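Local coordinates for protein dihydroneopterin triphosphate diphosphatase (Escherichia coli O157:H7, PDB 5U7E) that probably hydrolyses dihydroneopterin triphosphate to the monophosphate and pyrophosphate in folate biosynthesis, as a magnesium-dependent Nudix hydrolase that can also cleave dATP, at residues P33-S38 and L132-S137. Residues are numbered along the deposited sequence; the frame is centred on the assembly and turned at random.
With SO4 (sulfate ion), chain B.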
# COMPACT_ATOMS: atom_id res chain seq x y z
N PRO A 33 14.11 -5.94 3.02
CA PRO A 33 14.41 -4.65 3.66
C PRO A 33 14.76 -3.53 2.69
O PRO A 33 14.76 -2.36 3.10
CB PRO A 33 15.60 -4.98 4.57
CG PRO A 33 15.50 -6.46 4.80
CD PRO A 33 14.98 -7.02 3.52
N ASP A 34 15.06 -3.84 1.44
CA ASP A 34 15.27 -2.82 0.42
C ASP A 34 13.98 -2.38 -0.25
O ASP A 34 14.02 -1.55 -1.17
CB ASP A 34 16.26 -3.32 -0.64
CG ASP A 34 17.63 -3.60 -0.08
OD1 ASP A 34 18.04 -2.91 0.88
OD2 ASP A 34 18.30 -4.52 -0.59
N PHE A 35 12.85 -2.92 0.18
CA PHE A 35 11.55 -2.69 -0.45
C PHE A 35 10.75 -1.75 0.45
O PHE A 35 10.25 -2.16 1.50
CB PHE A 35 10.83 -4.02 -0.67
CG PHE A 35 9.65 -3.94 -1.61
CD1 PHE A 35 9.18 -5.08 -2.23
CD2 PHE A 35 9.00 -2.74 -1.85
CE1 PHE A 35 8.09 -5.03 -3.09
CE2 PHE A 35 7.92 -2.68 -2.70
CZ PHE A 35 7.46 -3.82 -3.32
N TRP A 36 10.65 -0.49 0.04
CA TRP A 36 9.80 0.48 0.71
C TRP A 36 8.53 0.67 -0.11
O TRP A 36 8.57 0.74 -1.34
CB TRP A 36 10.52 1.82 0.88
CG TRP A 36 11.69 1.76 1.80
CD1 TRP A 36 12.92 1.22 1.54
CD2 TRP A 36 11.76 2.29 3.14
NE1 TRP A 36 13.74 1.36 2.63
CE2 TRP A 36 13.06 2.01 3.62
CE3 TRP A 36 10.86 2.95 3.97
CZ2 TRP A 36 13.47 2.39 4.90
CZ3 TRP A 36 11.26 3.32 5.24
CH2 TRP A 36 12.56 3.04 5.69
N GLN A 37 7.39 0.77 0.58
CA GLN A 37 6.11 0.74 -0.10
C GLN A 37 5.06 1.48 0.72
O GLN A 37 5.28 1.83 1.88
CB GLN A 37 5.64 -0.70 -0.32
CG GLN A 37 5.46 -1.46 0.98
CD GLN A 37 4.81 -2.82 0.78
OE1 GLN A 37 4.72 -3.62 1.72
NE2 GLN A 37 4.35 -3.08 -0.44
N SER A 38 3.91 1.71 0.09
CA SER A 38 2.71 2.11 0.80
C SER A 38 2.07 0.86 1.40
O SER A 38 2.66 -0.22 1.41
CB SER A 38 1.76 2.85 -0.15
OG SER A 38 2.41 3.91 -0.82
N LEU A 132 11.78 5.86 -4.62
CA LEU A 132 12.35 4.95 -3.64
C LEU A 132 11.79 3.53 -3.77
O LEU A 132 12.54 2.56 -3.66
CB LEU A 132 12.11 5.48 -2.22
CG LEU A 132 12.49 4.55 -1.07
CD1 LEU A 132 14.00 4.37 -1.00
CD2 LEU A 132 11.95 5.09 0.25
N THR A 133 10.49 3.41 -4.00
CA THR A 133 9.86 2.10 -4.03
C THR A 133 10.37 1.27 -5.21
O THR A 133 10.71 1.81 -6.27
CB THR A 133 8.34 2.23 -4.13
OG1 THR A 133 7.73 0.95 -3.96
CG2 THR A 133 7.94 2.79 -5.49
N LYS A 134 10.43 -0.04 -5.01
CA LYS A 134 10.79 -0.96 -6.08
C LYS A 134 9.59 -1.44 -6.88
O LYS A 134 9.77 -2.08 -7.92
CB LYS A 134 11.55 -2.16 -5.52
CG LYS A 134 12.90 -1.80 -4.90
CD LYS A 134 13.81 -3.02 -4.77
CE LYS A 134 13.25 -4.04 -3.79
NZ LYS A 134 14.19 -5.18 -3.61
N SER A 135 8.37 -1.13 -6.43
CA SER A 135 7.16 -1.52 -7.13
C SER A 135 6.78 -0.44 -8.13
O SER A 135 6.55 0.71 -7.75
CB SER A 135 6.02 -1.74 -6.13
OG SER A 135 4.76 -1.69 -6.77
N TRP A 136 6.72 -0.81 -9.42
CA TRP A 136 6.36 0.18 -10.43
C TRP A 136 4.91 0.63 -10.28
O TRP A 136 4.60 1.80 -10.56
CB TRP A 136 6.61 -0.37 -11.84
CG TRP A 136 5.76 -1.54 -12.25
CD1 TRP A 136 6.12 -2.86 -12.25
CD2 TRP A 136 4.42 -1.50 -12.77
NE1 TRP A 136 5.08 -3.64 -12.71
CE2 TRP A 136 4.03 -2.82 -13.04
CE3 TRP A 136 3.52 -0.46 -13.03
CZ2 TRP A 136 2.77 -3.14 -13.55
CZ3 TRP A 136 2.27 -0.78 -13.53
CH2 TRP A 136 1.91 -2.11 -13.79
N SER A 137 4.02 -0.25 -9.83
CA SER A 137 2.64 0.16 -9.59
C SER A 137 2.55 1.15 -8.44
O SER A 137 1.76 2.10 -8.49
CB SER A 137 1.76 -1.07 -9.33
OG SER A 137 2.22 -1.80 -8.20
S SO4 B . 5.25 -6.47 -15.24
O1 SO4 B . 6.53 -6.75 -15.88
O2 SO4 B . 4.21 -7.47 -15.46
O3 SO4 B . 5.28 -6.41 -13.78
O4 SO4 B . 4.77 -5.27 -15.92
O HOH W 1 12.08 0.01 -2.00
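Trp36 and Thr133 bring the two backbones together, with their CA atoms 5.0 Å apart. The touching parts run at 73° to each other. In this Nudix fold, residues 33-38 run from a loop into the start of strand 36-42 of the mixed sheet, and residues 132-137 span the turn from the end of helix 126-132 to the start of helix 136-147. Thr133 OG1 donates to Trp36 O over 2.8 Å, nearly in line with the carbonyl (C=O...donor angle 160°). With OG1 anti to the backbone N (chi1 -171°), the hydroxyl also accepts from Ser135 N, forming an ST turn. Thus one hydroxyl ties the strand to the turn between the helices. A water adds a second link. It donates to Asp34 O and Leu132 O and accepts from Trp36 N. Leu132 CD2 packs obliquely on the Trp36 side chain, 3.6 Å from CB. Lys122 makes a cation-pi contact with the same indole. Lys134 lays its chain past Asp34 O, and its CE comes within 3.9 Å of Phe35 CB. Its ammonium forms a salt bridge with Asp32. Ser135, a predicted substrate-binding residue, is the N-cap of helix 136-147, and its OG accepts from Asn138 N. Beyond it, Trp136 NE1 donates to a sulfate, probably from the crystallisation liquor. The Phe35 ring lies alongside Thr133 and reaches Ser135, with CZ 3.8 Å from Ser135 CB.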